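Local coordinates for protein L-talarate/Galactarate Dehydratase (Salmonella typhimurium, PDB 2PP0) that dehydrates both L-talarate and galactarate to 5-keto-4-deoxy-D-glucarate with the help of one magnesium ion per subunit, and epimerises L-talarate to galactarate, at residues D107-Y112 against G307-L312; H334-A339 against M368-R373. All blocks are in the same frame, centred on the assembly; numbering follows the deposited sequence.

Contact 1: residues D107-Y112 against G307-L312; sequences DIDKIY and GISPFL
Tyr-112 and Ser-309 lead the meeting of two helices, 108-118 from the N-terminal domain and 308-320 from the barrel domain of this enolase-superfamily fold. The axes of 108-112 and 308-312 come no closer than 11.3 Å and run at 109° to each other, so side chains, not backbones, fill the gap. Take Tyr-112 from its root. CB leaves the helix toward the barrel helix, and CG lies anti to the backbone N (chi1 -152°), which sends the ring out across the interface. CD1 then passes Ser-309 CB at 4.4 Å, an oblique approach. One atom further, CE1 of Tyr-112 packs on CD of Pro-310 at 4.0 Å, the tyrosine crossing the proline at about a right angle. At the tip, OH comes alongside Pro-310 CG and hydrogen-bonds to the carbonyl O of Gly-306, just ahead of the barrel helix; that bond ties the far end of the ring to the turn where Gly-307 takes the N-cap position. Beside the tyrosine, Ile-108 brings its CG2 branch to 3.5 Å from Ser-309 OG. This hydroxyl is already well engaged, since Asp-136 and Trp-140 of helix 127-146 both hydrogen-bond to it, and that helix also touches Ile-108 and Tyr-112. Asp-109 meets Ser-309 mainly through solvent, at the exposed border of the contact: one water donates to Ser-309 OG at 2.8 Å and, more weakly, to Asp-109 OD1.

Contact 2: residues H334-A339 against M368-R373; sequences HLHLSA and MWISDR
Leu-335 holds CG anti to its backbone N (chi1 172°), which extends the side chain from the helix toward residues 368-370, while in Ile-370 it is CG1 that lies anti to the carbonyl carbon (chi1 -59°), with CD1 carried onward to the helix by an extended chi2. The two side chains cross at a slant, Leu-335 CG against Ile-370 CG1 at 3.9 Å. The leucine's two methyls then part. CD1 settles 3.7 Å from the carbonyl O of Met-368 and also touches that residue's CB, the leucine and methionine side chains crossing at about a right angle; CD2 rests 3.8 Å from the carbonyl O of Trp-369. Only the root of Met-368 takes part, because its chain bends at chi2 and chi3 and carries its end away toward Leu-347 and His-349 of strand 346-349. What is being joined here is helix 331-339, which follows barrel strand 324-325 in the modified TIM barrel, (beta/alpha)7beta, of the mandelate racemase/muconate lactonizing enzyme family, and strand 367-369 with the turn that follows it. That strand belongs to a small mixed sheet, where it pairs antiparallel with strand 161-166, whose Val-162 also packs on Leu-335. One helical turn on from the leucine, Ala-339 CB presses on CD1 of Ile-370 at 3.4 Å, tighter than an ordinary carbon contact. The other branch of the isoleucine, CG2, reaches CE1 of the His-336 ring obliquely at 4.3 Å. Two bonds fix the rotation of this buried imidazole: its NE2 is hydrogen-bonded to the carbonyl O of Leu-376 and its ND1 to the backbone N of Ala-152. Beyond the isoleucine the chain makes an ST turn, Ser-371 OG accepting from the N of Arg-373 at 3.2 Å.

In the fold
The centres of contact 1 and contact 2 lie about 19 Å apart, and the two follow one another along the chain. Helices 308-320 and 331-339 join them: Phe-311 CD2 reaches Leu-337 CD1 at 3.5 Å, and Ile-308 and Leu-312 close on the same leucine. Both contacts touch the second subunit, contact 1 through Asp-107, which forms a salt bridge with Lys-153 there, and contact 2 through Arg-373, hydrogen-bonded to Asn-17 there. The active site is near but not part of either. Gly-307 lies about 8 Å from the side chain of Asp-301, thought to raise the basicity of the active-site histidine, and the side chain of Met-368 is about 9 Å from that of substrate-binding Glu-348.

Contact 1: residues D107-Y112 against G307-L312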
loop_
_atom_site.group_PDB
_atom_site.type_symbol
_atom_site.label_atom_id
_atom_site.label_comp_id
_atom_site.label_asym_id
_atom_site.label_seq_id
_atom_site.Cartn_x
_atom_site.Cartn_y
_atom_site.Cartn_z
ATOM N N ASP B 107 -6.296 -12.200 3.162
ATOM C CA ASP B 107 -4.989 -12.294 2.509
ATOM C C ASP B 107 -5.174 -12.136 1.003
ATOM O O ASP B 107 -4.962 -13.064 0.222
ATOM C CB ASP B 107 -4.335 -13.634 2.860
ATOM C CG ASP B 107 -4.052 -13.763 4.353
ATOM O OD1 ASP B 107 -4.107 -12.723 5.040
ATOM O OD2 ASP B 107 -3.759 -14.882 4.842
ATOM N N ILE B 108 -5.563 -10.927 0.621
ATOM C CA ILE B 108 -5.843 -10.573 -0.759
ATOM C C ILE B 108 -4.719 -10.818 -1.765
ATOM O O ILE B 108 -4.969 -11.404 -2.825
ATOM C CB ILE B 108 -6.319 -9.108 -0.840
ATOM C CG1 ILE B 108 -7.583 -8.949 0.020
ATOM C CG2 ILE B 108 -6.615 -8.726 -2.292
ATOM C CD1 ILE B 108 -8.218 -7.558 -0.021
ATOM N N ASP B 109 -3.502 -10.378 -1.454
ATOM C CA ASP B 109 -2.370 -10.596 -2.358
ATOM C C ASP B 109 -2.032 -12.072 -2.409
ATOM O O ASP B 109 -1.611 -12.584 -3.442
ATOM C CB ASP B 109 -1.112 -9.857 -1.896
ATOM C CG ASP B 109 -1.177 -8.375 -2.149
ATOM O OD1 ASP B 109 -1.770 -7.965 -3.169
ATOM O OD2 ASP B 109 -0.610 -7.618 -1.331
ATOM N N LYS B 110 -2.200 -12.748 -1.278
ATOM C CA LYS B 110 -1.906 -14.170 -1.199
ATOM C C LYS B 110 -2.840 -14.931 -2.138
ATOM O O LYS B 110 -2.412 -15.844 -2.849
ATOM C CB LYS B 110 -2.072 -14.661 0.239
ATOM C CG LYS B 110 -1.561 -16.069 0.486
ATOM C CD LYS B 110 -1.805 -16.477 1.935
ATOM C CE LYS B 110 -1.270 -17.866 2.219
ATOM N NZ LYS B 110 -1.368 -18.202 3.667
ATOM N N ILE B 111 -4.111 -14.537 -2.152
ATOM C CA ILE B 111 -5.106 -15.166 -3.018
ATOM C C ILE B 111 -4.827 -14.809 -4.480
ATOM O O ILE B 111 -4.929 -15.653 -5.370
ATOM C CB ILE B 111 -6.534 -14.699 -2.647
ATOM C CG1 ILE B 111 -6.932 -15.279 -1.288
ATOM C CG2 ILE B 111 -7.526 -15.145 -3.701
ATOM C CD1 ILE B 111 -8.235 -14.713 -0.741
ATOM N N TYR B 112 -4.489 -13.547 -4.718
ATOM C CA TYR B 112 -4.179 -13.079 -6.064
ATOM C C TYR B 112 -3.080 -13.976 -6.643
ATOM O O TYR B 112 -3.205 -14.495 -7.747
ATOM C CB TYR B 112 -3.684 -11.631 -6.012
ATOM C CG TYR B 112 -3.954 -10.848 -7.268
ATOM C CD1 TYR B 112 -4.884 -9.811 -7.272
ATOM C CD2 TYR B 112 -3.291 -11.150 -8.459
ATOM C CE1 TYR B 112 -5.148 -9.091 -8.427
ATOM C CE2 TYR B 112 -3.552 -10.439 -9.622
ATOM C CZ TYR B 112 -4.478 -9.414 -9.602
ATOM O OH TYR B 112 -4.753 -8.719 -10.755
ATOM N N GLY B 307 -7.493 -5.188 -11.003
ATOM C CA GLY B 307 -8.178 -4.935 -9.740
ATOM C C GLY B 307 -7.644 -3.785 -8.899
ATOM O O GLY B 307 -6.808 -2.998 -9.340
ATOM N N ILE B 308 -8.127 -3.688 -7.667
ATOM C CA ILE B 308 -7.682 -2.631 -6.761
ATOM C C ILE B 308 -6.230 -2.839 -6.324
ATOM O O ILE B 308 -5.457 -1.887 -6.251
ATOM C CB ILE B 308 -8.611 -2.560 -5.509
ATOM C CG1 ILE B 308 -9.978 -1.998 -5.919
ATOM C CG2 ILE B 308 -7.977 -1.702 -4.415
ATOM C CD1 ILE B 308 -11.065 -2.169 -4.865
ATOM N N SER B 309 -5.849 -4.081 -6.051
ATOM C CA SER B 309 -4.484 -4.365 -5.609
ATOM C C SER B 309 -3.411 -3.794 -6.550
ATOM O O SER B 309 -2.516 -3.070 -6.105
ATOM C CB SER B 309 -4.303 -5.871 -5.425
ATOM O OG SER B 309 -5.250 -6.359 -4.481
ATOM N N PRO B 310 -3.473 -4.118 -7.856
ATOM C CA PRO B 310 -2.449 -3.557 -8.746
ATOM C C PRO B 310 -2.653 -2.052 -8.976
ATOM O O PRO B 310 -1.693 -1.320 -9.215
ATOM C CB PRO B 310 -2.606 -4.385 -10.032
ATOM C CG PRO B 310 -4.052 -4.830 -9.990
ATOM C CD PRO B 310 -4.231 -5.188 -8.534
ATOM N N PHE B 311 -3.900 -1.593 -8.899
ATOM C CA PHE B 311 -4.193 -0.173 -9.086
ATOM C C PHE B 311 -3.501 0.625 -7.973
ATOM O O PHE B 311 -3.004 1.735 -8.201
ATOM C CB PHE B 311 -5.712 0.063 -9.053
ATOM C CG PHE B 311 -6.126 1.477 -9.377
ATOM C CD1 PHE B 311 -6.759 1.775 -10.580
ATOM C CD2 PHE B 311 -5.895 2.514 -8.470
ATOM C CE1 PHE B 311 -7.159 3.083 -10.875
ATOM C CE2 PHE B 311 -6.289 3.823 -8.755
ATOM C CZ PHE B 311 -6.922 4.111 -9.958
ATOM N N LEU B 312 -3.464 0.058 -6.769
ATOM C CA LEU B 312 -2.820 0.733 -5.644
ATOM C C LEU B 312 -1.319 0.899 -5.888
ATOM O O LEU B 312 -0.759 1.959 -5.611
ATOM C CB LEU B 312 -3.056 -0.039 -4.338
ATOM C CG LEU B 312 -4.502 -0.088 -3.826
ATOM C CD1 LEU B 312 -4.592 -0.958 -2.587
ATOM C CD2 LEU B 312 -4.988 1.315 -3.519
HETATM O O HOH W 1 -3.860 -6.465 -2.107
#

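Contact 2: residues H334-A339 against M368-R373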
loop_
_atom_site.group_PDB
_atom_site.type_symbol
_atom_site.label_atom_id
_atom_site.label_comp_id
_atom_site.label_asym_id
_atom_site.label_seq_id
_atom_site.Cartn_x
_atom_site.Cartn_y
_atom_site.Cartn_z
ATOM N N HIS B 334 -13.484 3.756 -8.834
ATOM C CA HIS B 334 -12.453 4.784 -8.818
ATOM C C HIS B 334 -12.698 5.972 -7.888
ATOM O O HIS B 334 -11.762 6.709 -7.577
ATOM C CB HIS B 334 -12.180 5.278 -10.241
ATOM C CG HIS B 334 -11.717 4.198 -11.172
ATOM N ND1 HIS B 334 -10.742 3.288 -10.827
ATOM C CD2 HIS B 334 -12.087 3.889 -12.437
ATOM C CE1 HIS B 334 -10.533 2.463 -11.838
ATOM N NE2 HIS B 334 -11.336 2.807 -12.827
ATOM N N LEU B 335 -13.937 6.175 -7.446
ATOM C CA LEU B 335 -14.209 7.284 -6.530
ATOM C C LEU B 335 -13.417 7.045 -5.250
ATOM O O LEU B 335 -12.791 7.958 -4.714
ATOM C CB LEU B 335 -15.699 7.379 -6.189
ATOM C CG LEU B 335 -16.074 8.382 -5.081
ATOM C CD1 LEU B 335 -15.773 9.798 -5.524
ATOM C CD2 LEU B 335 -17.549 8.251 -4.744
ATOM N N HIS B 336 -13.436 5.804 -4.778
ATOM C CA HIS B 336 -12.737 5.417 -3.557
ATOM C C HIS B 336 -11.226 5.473 -3.716
ATOM O O HIS B 336 -10.519 5.924 -2.817
ATOM C CB HIS B 336 -13.144 3.998 -3.151
ATOM C CG HIS B 336 -14.602 3.855 -2.847
ATOM N ND1 HIS B 336 -15.156 4.262 -1.653
ATOM C CD2 HIS B 336 -15.628 3.391 -3.601
ATOM C CE1 HIS B 336 -16.461 4.059 -1.685
ATOM N NE2 HIS B 336 -16.774 3.531 -2.855
ATOM N N LEU B 337 -10.735 4.999 -4.859
ATOM C CA LEU B 337 -9.304 4.983 -5.126
ATOM C C LEU B 337 -8.745 6.393 -5.303
ATOM O O LEU B 337 -7.671 6.707 -4.793
ATOM C CB LEU B 337 -9.010 4.129 -6.374
ATOM C CG LEU B 337 -9.477 2.669 -6.274
ATOM C CD1 LEU B 337 -9.200 1.922 -7.582
ATOM C CD2 LEU B 337 -8.755 1.996 -5.115
ATOM N N SER B 338 -9.467 7.243 -6.025
ATOM C CA SER B 338 -8.996 8.604 -6.235
ATOM C C SER B 338 -9.044 9.398 -4.923
ATOM O O SER B 338 -8.208 10.269 -4.689
ATOM C CB SER B 338 -9.833 9.292 -7.318
ATOM O OG SER B 338 -11.206 9.255 -6.988
ATOM N N ALA B 339 -10.021 9.095 -4.069
ATOM C CA ALA B 339 -10.137 9.774 -2.779
ATOM C C ALA B 339 -8.876 9.531 -1.952
ATOM O O ALA B 339 -8.447 10.390 -1.171
ATOM C CB ALA B 339 -11.362 9.253 -2.018
ATOM N N MET B 368 -17.995 14.666 -6.857
ATOM C CA MET B 368 -18.776 13.474 -6.550
ATOM C C MET B 368 -18.443 13.149 -5.093
ATOM O O MET B 368 -17.271 13.068 -4.715
ATOM C CB MET B 368 -18.395 12.314 -7.484
ATOM C CG MET B 368 -19.495 11.260 -7.678
ATOM S SD MET B 368 -21.056 11.890 -8.415
ATOM C CE MET B 368 -20.785 11.542 -10.159
ATOM N N TRP B 369 -19.475 12.982 -4.271
ATOM C CA TRP B 369 -19.277 12.715 -2.855
ATOM C C TRP B 369 -19.300 11.258 -2.447
ATOM O O TRP B 369 -20.081 10.466 -2.968
ATOM C CB TRP B 369 -20.316 13.483 -2.034
ATOM C CG TRP B 369 -20.073 14.948 -2.049
ATOM C CD1 TRP B 369 -20.286 15.806 -3.089
ATOM C CD2 TRP B 369 -19.481 15.721 -1.003
ATOM N NE1 TRP B 369 -19.856 17.066 -2.755
ATOM C CE2 TRP B 369 -19.356 17.042 -1.480
ATOM C CE3 TRP B 369 -19.037 15.424 0.293
ATOM C CZ2 TRP B 369 -18.808 18.067 -0.707
ATOM C CZ3 TRP B 369 -18.491 16.445 1.064
ATOM C CH2 TRP B 369 -18.382 17.750 0.559
ATOM N N ILE B 370 -18.425 10.913 -1.505
ATOM C CA ILE B 370 -18.351 9.552 -0.990
ATOM C C ILE B 370 -19.448 9.429 0.058
ATOM O O ILE B 370 -19.496 10.217 1.009
ATOM C CB ILE B 370 -16.989 9.286 -0.311
ATOM C CG1 ILE B 370 -15.850 9.502 -1.313
ATOM C CG2 ILE B 370 -16.951 7.871 0.241
ATOM C CD1 ILE B 370 -14.472 9.350 -0.696
ATOM N N SER B 371 -20.333 8.452 -0.112
ATOM C CA SER B 371 -21.421 8.261 0.837
ATOM C C SER B 371 -20.925 7.491 2.053
ATOM O O SER B 371 -19.781 7.029 2.092
ATOM C CB SER B 371 -22.584 7.508 0.186
ATOM O OG SER B 371 -22.295 6.128 0.051
ATOM N N ASP B 372 -21.791 7.356 3.048
ATOM C CA ASP B 372 -21.444 6.642 4.267
ATOM C C ASP B 372 -21.594 5.134 4.095
ATOM O O ASP B 372 -21.281 4.371 5.004
ATOM C CB ASP B 372 -22.333 7.116 5.416
ATOM C CG ASP B 372 -23.790 6.754 5.206
ATOM O OD1 ASP B 372 -24.347 7.090 4.138
ATOM O OD2 ASP B 372 -24.379 6.132 6.108
ATOM N N ARG B 373 -22.077 4.699 2.935
ATOM C CA ARG B 373 -22.244 3.267 2.692
ATOM C C ARG B 373 -20.891 2.553 2.767
ATOM O O ARG B 373 -19.869 3.114 2.380
ATOM C CB ARG B 373 -22.919 3.040 1.333
ATOM C CG ARG B 373 -24.363 3.565 1.282
ATOM C CD ARG B 373 -25.113 3.116 0.025
ATOM N NE ARG B 373 -24.587 3.730 -1.193
ATOM C CZ ARG B 373 -24.770 5.002 -1.533
ATOM N NH1 ARG B 373 -25.478 5.808 -0.753
ATOM N NH2 ARG B 373 -24.233 5.475 -2.649
#